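Local coordinates for periplasmic binding protein/LacI transcriptional regulator (Alkaliphilus metalliredigens, PDB 3CTP) that binds D-xylulofuranose between two periplasmic-binding-protein-like lobes and probably acts as a LacI-family repressor that controls transcription by binding DNA, at residues K61-M66 against K89-F94; Q211-V216 against F236-I241; N283-A288 against M313-I318. All coordinates share one frame; numbering follows the deposited sequence.

Interaction 1. Residues K61-M66 against K89-F94; sequences KTIGLM and KGYTLF
Four backbone hydrogen bonds zip Lys-61 to Leu-65 alongside Tyr-91 to Phe-94 as parallel neighbours: Thr-92 N to Lys-61 O, Ile-63 N to Thr-92 O at 2.9 Å, Phe-94 N to Ile-63 O, and Leu-65 N to Phe-94 O. Alongside these bonds run CA-H...O contacts, such as Leu-93 CA to Ile-63 O.

One side-chain hydrogen bond crosses the same gap. Thr-62 OG1 and Thr-92 OG1 meet at 2.9 Å, and a water on Thr-92 OG1 extends the polar patch. With OG1 of Thr-62 beside its own backbone N (chi1 -60°), its methyl CG2 is turned to lie over the face of the Phe-94 ring, 3.8 Å from the centroid, a CH-pi contact.

The Tyr-91 ring receives a bent lysine. Lys-61 CE sits over one face, 4.1 Å from the ring centroid, while NZ makes an off-centre cation-pi contact, and a water links NZ to Lys-89 O. Gly-90, whose positive phi belongs to a Schellman motif ending the helix before it, brings its O to 3.4 Å from Lys-61 CE.

Apolar packing takes the other face of the sheet. Ile-63 CD1 meets Tyr-91 CG at 3.6 Å, Ile-63 CB meets Leu-93 CD2, and Leu-65 CD2 touches Leu-93 CD1.

This is the first beta-alpha-beta unit, strand 62-67, helix 73-88 and strand 92-97: Leu-65 and Leu-93 pack on Ile-82, Tyr-91 reaches helix 286-302, strand 119-123 continues the sheet beyond 62-67, and Phe-94 stacks on Phe-94 of the second subunit.

Interaction 2. Residues Q211-V216 against F236-I241; sequences QHDFQV and FVFNDI. With XLF (beta-D-xylulofuranose), chain C.
A single carboxylate oxygen, Asp-213 OD1, is gripped from opposite faces of its plane: Asn-239 ND2 comes to it at 2.9 Å from one face, and Phe-214 N, from the next residue along, at 2.8 Å from the other. Neither donor lies in the carboxylate plane, but OD1 does lie in the amide plane of Asn-239, the two planes being turned 48° apart. The aspartate reaches across because CG stands anti to its backbone N (chi1 -163°).

The same Asn-239 nitrogen has a second task. It donates to O5 of beta-D-xylulofuranose at 3.1 Å, along a nearly straight N-H...O path of 168°, so Asp-213 is a second-shell residue that positions a pocket amide. At the other end of that amide, OD1 accepts from Ala-242 N, making Asn-239 the N-cap of helix 240-252 and fixing which way round the amide sits. Asp-213 OD2 is taken by a salt bridge to Arg-124 and a hydrogen bond from Asn-72, both also residues of the sugar pocket. With Asp-213 replaced by an alanine, Arg-124 would probably lose this counter-charge and the Asn-239 amide one of its acceptors, so that the amide's hold on the sugar is likely to be less certain.

Beside the polar group, Ile-241 CG1 lies over a face of the Phe-214 ring, 3.9 Å from the centroid, a CH-pi contact.

The loop after strand 206-209 is thus fastened where strand 234-237 runs into helix 240-252. Phe-214 packs on Thr-245 of that helix and meets Phe-270 of the second subunit, Ile-241 reaches Ile-271 of helix 271-274, and Asp-213 touches Phe-75 of helix 73-88.

Interaction 3. Residues N283-A288 against M313-I318; sequences NQPIEA and MEVKLI. With XLF (beta-D-xylulofuranose), chain C.
Asn-283 has the most surface covered here, and it meets Lys-316 through backbone and side chain alike. Its N donates to Lys-316 O at 2.8 Å, and the two side chains run side by side in the same direction, with Asn-283 CB against Lys-316 CG at 3.8 Å. Chi1 of -173° swings the amide of Asn-283 away from its own backbone N and along Lys-316, and ND2 donates to a water that in turn donates to Glu-314 O; OD1 is bonded to Asn-268. Ile-318 CG1 packs on the CB of Asn-283, and Val-315 CB presses close to Asn-283 O, a buried carbonyl with no hydrogen-bonding partner in the model.

Met-313 and Pro-285 form the second cluster. Pro-285 CG touches Met-313 CB at 3.5 Å and lies 3.3 Å from Glu-314 O. The bent methionine chain swings SD to Ala-288 CB at 4.0 Å, in the first turn of helix 286-302.

Between the two, Gln-284 turns away from strand 311-318 and donates NE2 to O3 of the bound xylulofuranose at 3.0 Å; Asp-267 and Ser-154 hold its amide. Pro-285 centres an inverse gamma turn that leads into the helix; 283-288 and 313-318 are consistent with two of the crossovers that join the lobes in periplasmic-binding-protein-like folds, the sugar lying in the cleft.

From the N terminus, interaction 1 comes first, closing a loop that holds helix 73-88 and joining the two strands at one end of the mixed sheet. Much later, 211-216 and 236-241 meet in interaction 2, closing a loop without a helix just past the end of strand 234-237 of the four-stranded parallel sheet; it ties the loop after strand 206-209 to the start of helix 240-252. Interaction 3 follows, its loop spanning most of helix 286-302, and joins strand 281-283 and that helix to strand 311-318, in the same mixed sheet as interaction 1. The three loops run in series and neither nest nor cross. Interactions 2 and 3 both touch the sugar.

Interaction 1. Residues K61-M66 against K89-F94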
loop_
_atom_site.group_PDB
_atom_site.type_symbol
_atom_site.label_atom_id
_atom_site.label_comp_id
_atom_site.label_asym_id
_atom_site.label_seq_id
_atom_site.Cartn_x
_atom_site.Cartn_y
_atom_site.Cartn_z
ATOM N N LYS A 61 -22.905 8.206 -10.821
ATOM C CA LYS A 61 -21.683 8.915 -11.117
ATOM C C LYS A 61 -20.542 8.227 -10.412
ATOM O O LYS A 61 -19.652 8.886 -9.902
ATOM C CB LYS A 61 -21.772 10.387 -10.696
ATOM C CG LYS A 61 -22.880 11.131 -11.426
ATOM C CD LYS A 61 -22.561 11.207 -12.914
ATOM C CE LYS A 61 -21.533 12.302 -13.221
ATOM N NZ LYS A 61 -21.595 12.662 -14.670
ATOM N N THR A 62 -20.540 6.890 -10.432
ATOM C CA THR A 62 -19.444 6.137 -9.832
ATOM C C THR A 62 -18.823 5.197 -10.859
ATOM O O THR A 62 -19.546 4.598 -11.682
ATOM C CB THR A 62 -19.902 5.367 -8.597
ATOM O OG1 THR A 62 -20.414 6.313 -7.639
ATOM C CG2 THR A 62 -18.733 4.610 -7.947
ATOM N N ILE A 63 -17.497 5.119 -10.820
ATOM C CA ILE A 63 -16.721 4.217 -11.674
ATOM C C ILE A 63 -16.108 3.143 -10.780
ATOM O O ILE A 63 -15.683 3.431 -9.656
ATOM C CB ILE A 63 -15.595 4.994 -12.354
ATOM C CG1 ILE A 63 -16.220 5.862 -13.435
ATOM C CG2 ILE A 63 -14.535 4.036 -12.926
ATOM C CD1 ILE A 63 -15.350 7.059 -13.876
ATOM N N GLY A 64 -16.091 1.901 -11.245
ATOM C CA GLY A 64 -15.450 0.837 -10.464
ATOM C C GLY A 64 -14.038 0.657 -10.960
ATOM O O GLY A 64 -13.824 0.515 -12.171
ATOM N N LEU A 65 -13.073 0.708 -10.062
ATOM C CA LEU A 65 -11.675 0.479 -10.423
ATOM C C LEU A 65 -11.234 -0.851 -9.839
ATOM O O LEU A 65 -11.193 -1.001 -8.613
ATOM C CB LEU A 65 -10.781 1.580 -9.848
ATOM C CG LEU A 65 -9.254 1.369 -9.912
ATOM C CD1 LEU A 65 -8.786 1.174 -11.375
ATOM C CD2 LEU A 65 -8.495 2.529 -9.302
ATOM N N MET A 66 -10.914 -1.814 -10.698
ATOM C CA MET A 66 -10.378 -3.060 -10.218
ATOM C C MET A 66 -8.878 -2.940 -10.104
ATOM O O MET A 66 -8.201 -2.536 -11.083
ATOM C CB MET A 66 -10.858 -4.229 -11.108
ATOM C CG MET A 66 -12.404 -4.562 -10.750
ATOM S SD MET A 66 -13.085 -5.926 -11.491
ATOM C CE MET A 66 -12.706 -5.530 -13.180
ATOM N N LYS A 89 -13.931 14.956 -13.546
ATOM C CA LYS A 89 -14.988 14.684 -14.521
ATOM C C LYS A 89 -16.340 14.491 -13.862
ATOM O O LYS A 89 -17.332 14.237 -14.572
ATOM C CB LYS A 89 -14.662 13.407 -15.327
ATOM C CG LYS A 89 -13.410 13.506 -16.195
ATOM C CD LYS A 89 -13.724 14.255 -17.496
ATOM C CE LYS A 89 -12.469 14.564 -18.305
ATOM N NZ LYS A 89 -11.577 13.387 -18.504
ATOM N N GLY A 90 -16.379 14.560 -12.524
ATOM C CA GLY A 90 -17.613 14.412 -11.767
ATOM C C GLY A 90 -17.959 13.015 -11.268
ATOM O O GLY A 90 -19.118 12.775 -10.915
ATOM N N TYR A 91 -16.963 12.124 -11.168
ATOM C CA TYR A 91 -17.207 10.737 -10.741
ATOM C C TYR A 91 -16.480 10.404 -9.442
ATOM O O TYR A 91 -15.376 10.912 -9.183
ATOM C CB TYR A 91 -16.714 9.754 -11.815
ATOM C CG TYR A 91 -17.543 9.806 -13.068
ATOM C CD1 TYR A 91 -18.589 8.919 -13.259
ATOM C CD2 TYR A 91 -17.300 10.775 -14.043
ATOM C CE1 TYR A 91 -19.353 8.960 -14.411
ATOM C CE2 TYR A 91 -18.069 10.842 -15.173
ATOM C CZ TYR A 91 -19.101 9.947 -15.360
ATOM O OH TYR A 91 -19.861 10.039 -16.518
ATOM N N THR A 92 -17.112 9.551 -8.633
ATOM C CA THR A 92 -16.420 8.919 -7.506
ATOM C C THR A 92 -15.966 7.515 -7.923
ATOM O O THR A 92 -16.339 7.042 -8.990
ATOM C CB THR A 92 -17.340 8.825 -6.318
ATOM O OG1 THR A 92 -18.624 8.376 -6.750
ATOM C CG2 THR A 92 -17.545 10.228 -5.740
ATOM N N LEU A 93 -15.139 6.863 -7.104
ATOM C CA LEU A 93 -14.626 5.527 -7.435
ATOM C C LEU A 93 -14.958 4.521 -6.313
ATOM O O LEU A 93 -14.895 4.861 -5.132
ATOM C CB LEU A 93 -13.103 5.544 -7.489
ATOM C CG LEU A 93 -12.304 6.115 -8.629
ATOM C CD1 LEU A 93 -10.837 5.749 -8.386
ATOM C CD2 LEU A 93 -12.794 5.505 -9.915
ATOM N N PHE A 94 -15.295 3.300 -6.703
ATOM C CA PHE A 94 -15.272 2.143 -5.801
ATOM C C PHE A 94 -14.034 1.346 -6.178
ATOM O O PHE A 94 -13.849 1.035 -7.361
ATOM C CB PHE A 94 -16.480 1.237 -6.033
ATOM C CG PHE A 94 -17.786 1.781 -5.516
ATOM C CD1 PHE A 94 -17.821 2.590 -4.409
ATOM C CD2 PHE A 94 -18.970 1.413 -6.113
ATOM C CE1 PHE A 94 -19.047 3.078 -3.912
ATOM C CE2 PHE A 94 -20.171 1.875 -5.631
ATOM C CZ PHE A 94 -20.212 2.714 -4.550
HETATM O O HOH W 1 -20.587 10.268 -7.010
HETATM O O HOH W 2 -19.890 14.436 -14.974
#

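Interaction 2. Residues Q211-V216 against F236-I241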
loop_
_atom_site.group_PDB
_atom_site.type_symbol
_atom_site.label_atom_id
_atom_site.label_comp_id
_atom_site.label_asym_id
_atom_site.label_seq_id
_atom_site.Cartn_x
_atom_site.Cartn_y
_atom_site.Cartn_z
ATOM N N GLN A 211 5.839 -16.253 -9.258
ATOM C CA GLN A 211 4.486 -16.591 -9.743
ATOM C C GLN A 211 3.408 -15.642 -9.283
ATOM O O GLN A 211 2.218 -15.772 -9.691
ATOM C CB GLN A 211 4.097 -18.002 -9.273
ATOM C CG GLN A 211 5.103 -19.056 -9.735
ATOM C CD GLN A 211 5.223 -19.100 -11.240
ATOM O OE1 GLN A 211 4.220 -19.259 -11.943
ATOM N NE2 GLN A 211 6.448 -18.961 -11.748
ATOM N N HIS A 212 3.792 -14.694 -8.427
ATOM C CA HIS A 212 2.837 -13.737 -7.877
ATOM C C HIS A 212 3.511 -12.370 -7.819
ATOM O O HIS A 212 4.733 -12.283 -7.716
ATOM C CB HIS A 212 2.467 -14.104 -6.429
ATOM C CG HIS A 212 1.873 -15.467 -6.290
ATOM N ND1 HIS A 212 2.640 -16.592 -6.064
ATOM C CD2 HIS A 212 0.587 -15.889 -6.344
ATOM C CE1 HIS A 212 1.850 -17.652 -5.983
ATOM N NE2 HIS A 212 0.598 -17.253 -6.144
ATOM N N ASP A 213 2.693 -11.323 -7.861
ATOM C CA ASP A 213 3.155 -9.993 -7.454
ATOM C C ASP A 213 3.361 -10.046 -5.938
ATOM O O ASP A 213 3.074 -11.055 -5.270
ATOM C CB ASP A 213 2.068 -8.965 -7.833
ATOM C CG ASP A 213 2.556 -7.529 -7.839
ATOM O OD1 ASP A 213 3.746 -7.274 -7.554
ATOM O OD2 ASP A 213 1.718 -6.656 -8.171
ATOM N N PHE A 214 3.837 -8.949 -5.372
ATOM C CA PHE A 214 4.069 -8.912 -3.918
ATOM C C PHE A 214 2.870 -9.376 -3.100
ATOM O O PHE A 214 1.708 -8.974 -3.328
ATOM C CB PHE A 214 4.390 -7.472 -3.477
ATOM C CG PHE A 214 4.627 -7.345 -1.993
ATOM C CD1 PHE A 214 5.791 -7.856 -1.440
ATOM C CD2 PHE A 214 3.696 -6.732 -1.165
ATOM C CE1 PHE A 214 6.029 -7.774 -0.038
ATOM C CE2 PHE A 214 3.945 -6.632 0.234
ATOM C CZ PHE A 214 5.097 -7.151 0.777
ATOM N N GLN A 215 3.151 -10.248 -2.118
ATOM C CA GLN A 215 2.191 -10.627 -1.105
ATOM C C GLN A 215 2.987 -10.576 0.186
ATOM O O GLN A 215 4.199 -10.807 0.174
ATOM C CB GLN A 215 1.780 -12.098 -1.278
ATOM C CG GLN A 215 1.044 -12.452 -2.565
ATOM C CD GLN A 215 0.727 -13.964 -2.648
ATOM O OE1 GLN A 215 -0.434 -14.358 -2.637
ATOM N NE2 GLN A 215 1.767 -14.790 -2.704
ATOM N N VAL A 216 2.310 -10.310 1.292
ATOM C CA VAL A 216 3.006 -10.205 2.563
ATOM C C VAL A 216 3.736 -11.515 2.884
ATOM O O VAL A 216 4.828 -11.501 3.469
ATOM C CB VAL A 216 2.041 -9.814 3.676
ATOM C CG1 VAL A 216 2.727 -9.874 5.032
ATOM C CG2 VAL A 216 1.541 -8.394 3.390
ATOM N N PHE A 236 17.857 -7.221 -12.667
ATOM C CA PHE A 236 16.675 -6.437 -13.023
ATOM C C PHE A 236 15.480 -7.173 -12.425
ATOM O O PHE A 236 15.269 -8.350 -12.730
ATOM C CB PHE A 236 16.543 -6.371 -14.568
ATOM C CG PHE A 236 15.239 -5.773 -15.077
ATOM C CD1 PHE A 236 14.661 -4.680 -14.452
ATOM C CD2 PHE A 236 14.634 -6.293 -16.239
ATOM C CE1 PHE A 236 13.457 -4.137 -14.934
ATOM C CE2 PHE A 236 13.416 -5.759 -16.729
ATOM C CZ PHE A 236 12.844 -4.663 -16.086
ATOM N N VAL A 237 14.728 -6.490 -11.559
ATOM C CA VAL A 237 13.548 -7.101 -10.945
ATOM C C VAL A 237 12.287 -6.479 -11.525
ATOM O O VAL A 237 12.226 -5.269 -11.758
ATOM C CB VAL A 237 13.550 -6.911 -9.410
ATOM C CG1 VAL A 237 12.425 -7.758 -8.799
ATOM C CG2 VAL A 237 14.904 -7.317 -8.816
ATOM N N PHE A 238 11.280 -7.309 -11.775
ATOM C CA PHE A 238 10.136 -6.871 -12.585
ATOM C C PHE A 238 9.345 -5.697 -12.035
ATOM O O PHE A 238 8.644 -5.025 -12.805
ATOM C CB PHE A 238 9.193 -8.056 -12.893
ATOM C CG PHE A 238 8.476 -8.612 -11.675
ATOM C CD1 PHE A 238 7.197 -8.158 -11.341
ATOM C CD2 PHE A 238 9.046 -9.625 -10.914
ATOM C CE1 PHE A 238 6.556 -8.691 -10.241
ATOM C CE2 PHE A 238 8.396 -10.171 -9.820
ATOM C CZ PHE A 238 7.142 -9.701 -9.489
ATOM N N ASN A 239 9.375 -5.456 -10.723
ATOM C CA ASN A 239 8.815 -4.199 -10.222
ATOM C C ASN A 239 9.477 -3.778 -8.943
ATOM O O ASN A 239 10.332 -4.499 -8.416
ATOM C CB ASN A 239 7.270 -4.228 -10.112
ATOM C CG ASN A 239 6.770 -5.135 -9.029
ATOM O OD1 ASN A 239 7.514 -5.514 -8.139
ATOM N ND2 ASN A 239 5.471 -5.501 -9.094
ATOM N N ASP A 240 9.172 -2.561 -8.498
ATOM C CA ASP A 240 9.897 -1.996 -7.370
ATOM C C ASP A 240 9.605 -2.711 -6.056
ATOM O O ASP A 240 10.505 -2.880 -5.241
ATOM C CB ASP A 240 9.602 -0.498 -7.184
ATOM C CG ASP A 240 10.200 0.363 -8.278
ATOM O OD1 ASP A 240 11.062 -0.111 -9.050
ATOM O OD2 ASP A 240 9.802 1.556 -8.343
ATOM N N ILE A 241 8.349 -3.102 -5.837
ATOM C CA ILE A 241 8.034 -3.782 -4.558
ATOM C C ILE A 241 8.703 -5.167 -4.499
ATOM O O ILE A 241 9.234 -5.563 -3.451
ATOM C CB ILE A 241 6.496 -3.800 -4.274
ATOM C CG1 ILE A 241 6.206 -4.386 -2.888
ATOM C CG2 ILE A 241 5.748 -4.507 -5.377
ATOM C CD1 ILE A 241 6.718 -3.507 -1.761
HETATM O O4 XLF C . 1.943 -5.720 -14.109
HETATM C C4 XLF C . 3.091 -4.925 -13.799
HETATM C C5 XLF C . 3.876 -5.657 -12.721
HETATM O O5 XLF C . 3.687 -4.907 -11.516
HETATM C C3 XLF C . 2.681 -3.615 -13.147
HETATM O O3 XLF C . 2.869 -2.501 -14.030
HETATM C C2 XLF C . 3.617 -3.559 -11.971
HETATM O O2 XLF C . 4.932 -3.130 -12.381
HETATM C C1 XLF C . 3.095 -2.690 -10.846
HETATM O O1 XLF C . 3.982 -2.789 -9.721
#

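Interaction 3. Residues N283-A288 against M313-I318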
loop_
_atom_site.group_PDB
_atom_site.type_symbol
_atom_site.label_atom_id
_atom_site.label_comp_id
_atom_site.label_asym_id
_atom_site.label_seq_id
_atom_site.Cartn_x
_atom_site.Cartn_y
_atom_site.Cartn_z
ATOM N N ASN A 283 10.568 4.636 -14.683
ATOM C CA ASN A 283 9.352 5.356 -14.358
ATOM C C ASN A 283 8.154 4.965 -15.200
ATOM O O ASN A 283 8.211 5.072 -16.424
ATOM C CB ASN A 283 9.598 6.861 -14.590
ATOM C CG ASN A 283 8.450 7.723 -14.119
ATOM O OD1 ASN A 283 8.247 7.886 -12.907
ATOM N ND2 ASN A 283 7.697 8.307 -15.071
ATOM N N GLN A 284 7.051 4.557 -14.550
ATOM C CA GLN A 284 5.739 4.588 -15.214
ATOM C C GLN A 284 5.048 5.900 -14.920
ATOM O O GLN A 284 4.999 6.326 -13.748
ATOM C CB GLN A 284 4.832 3.462 -14.695
ATOM C CG GLN A 284 5.294 2.075 -15.049
ATOM C CD GLN A 284 4.150 1.085 -14.964
ATOM O OE1 GLN A 284 3.229 1.145 -15.767
ATOM N NE2 GLN A 284 4.225 0.131 -14.018
ATOM N N PRO A 285 4.537 6.577 -15.963
ATOM C CA PRO A 285 4.027 7.934 -15.750
ATOM C C PRO A 285 2.603 7.902 -15.230
ATOM O O PRO A 285 1.631 7.972 -16.003
ATOM C CB PRO A 285 4.080 8.561 -17.148
ATOM C CG PRO A 285 3.924 7.375 -18.096
ATOM C CD PRO A 285 4.632 6.211 -17.393
ATOM N N ILE A 286 2.477 7.749 -13.910
ATOM C CA ILE A 286 1.170 7.539 -13.300
ATOM C C ILE A 286 0.181 8.650 -13.664
ATOM O O ILE A 286 -0.997 8.384 -13.941
ATOM C CB ILE A 286 1.314 7.407 -11.759
ATOM C CG1 ILE A 286 2.026 6.073 -11.456
ATOM C CG2 ILE A 286 -0.037 7.441 -11.091
ATOM C CD1 ILE A 286 2.257 5.788 -9.941
ATOM N N GLU A 287 0.631 9.907 -13.650
ATOM C CA GLU A 287 -0.310 10.987 -13.976
ATOM C C GLU A 287 -0.843 10.843 -15.405
ATOM O O GLU A 287 -2.062 11.009 -15.655
ATOM C CB GLU A 287 0.316 12.382 -13.794
ATOM C CG GLU A 287 0.585 12.724 -12.335
ATOM C CD GLU A 287 -0.637 13.245 -11.615
ATOM O OE1 GLU A 287 -1.548 13.788 -12.283
ATOM O OE2 GLU A 287 -0.677 13.133 -10.369
ATOM N N ALA A 288 0.048 10.590 -16.366
ATOM C CA ALA A 288 -0.412 10.416 -17.752
ATOM C C ALA A 288 -1.297 9.174 -17.905
ATOM O O ALA A 288 -2.283 9.189 -18.661
ATOM C CB ALA A 288 0.778 10.329 -18.718
ATOM N N MET A 313 2.126 4.712 -22.937
ATOM C CA MET A 313 2.802 5.904 -22.408
ATOM C C MET A 313 4.312 5.703 -22.229
ATOM O O MET A 313 4.780 4.654 -21.801
ATOM C CB MET A 313 2.233 6.335 -21.020
ATOM C CG MET A 313 0.753 6.702 -20.900
ATOM S SD MET A 313 0.180 8.065 -21.967
ATOM C CE MET A 313 -0.597 6.880 -22.953
ATOM N N GLU A 314 5.073 6.752 -22.522
ATOM C CA GLU A 314 6.522 6.697 -22.489
ATOM C C GLU A 314 7.049 6.501 -21.069
ATOM O O GLU A 314 6.549 7.112 -20.110
ATOM C CB GLU A 314 7.046 8.042 -23.039
ATOM C CG GLU A 314 8.554 8.202 -23.071
ATOM C CD GLU A 314 8.989 9.535 -23.680
ATOM O OE1 GLU A 314 8.113 10.322 -24.087
ATOM O OE2 GLU A 314 10.208 9.798 -23.730
ATOM N N VAL A 315 8.107 5.691 -20.966
ATOM C CA VAL A 315 8.828 5.469 -19.702
ATOM C C VAL A 315 10.214 6.099 -19.762
ATOM O O VAL A 315 10.707 6.449 -20.842
ATOM C CB VAL A 315 8.957 3.954 -19.373
ATOM C CG1 VAL A 315 7.550 3.364 -19.220
ATOM C CG2 VAL A 315 9.715 3.238 -20.461
ATOM N N LYS A 316 10.836 6.251 -18.603
ATOM C CA LYS A 316 12.190 6.789 -18.571
ATOM C C LYS A 316 12.964 6.237 -17.392
ATOM O O LYS A 316 12.386 5.881 -16.361
ATOM C CB LYS A 316 12.142 8.301 -18.468
ATOM C CG LYS A 316 11.581 8.768 -17.175
ATOM C CD LYS A 316 11.392 10.286 -17.128
ATOM C CE LYS A 316 10.798 10.664 -15.769
ATOM N NZ LYS A 316 9.843 11.815 -15.859
ATOM N N LEU A 317 14.281 6.182 -17.550
ATOM C CA LEU A 317 15.160 5.686 -16.497
ATOM C C LEU A 317 15.288 6.703 -15.371
ATOM O O LEU A 317 15.486 7.907 -15.632
ATOM C CB LEU A 317 16.539 5.442 -17.111
ATOM C CG LEU A 317 17.643 5.115 -16.121
ATOM C CD1 LEU A 317 17.391 3.708 -15.610
ATOM C CD2 LEU A 317 18.979 5.185 -16.852
ATOM N N ILE A 318 15.168 6.230 -14.126
ATOM C CA ILE A 318 15.397 7.078 -12.947
ATOM C C ILE A 318 16.619 6.507 -12.227
ATOM O O ILE A 318 16.551 5.423 -11.629
ATOM C CB ILE A 318 14.195 7.050 -11.978
ATOM C CG1 ILE A 318 12.895 7.398 -12.703
ATOM C CG2 ILE A 318 14.460 7.962 -10.751
ATOM C CD1 ILE A 318 12.846 8.788 -13.258
HETATM O O4 XLF C . 1.943 -5.720 -14.109
HETATM C C4 XLF C . 3.091 -4.925 -13.799
HETATM C C5 XLF C . 3.876 -5.657 -12.721
HETATM O O5 XLF C . 3.687 -4.907 -11.516
HETATM C C3 XLF C . 2.681 -3.615 -13.147
HETATM O O3 XLF C . 2.869 -2.501 -14.030
HETATM C C2 XLF C . 3.617 -3.559 -11.971
HETATM O O2 XLF C . 4.932 -3.130 -12.381
HETATM C C1 XLF C . 3.095 -2.690 -10.846
HETATM O O1 XLF C . 3.982 -2.789 -9.721
HETATM O O HOH W 3 7.981 8.409 -18.018
#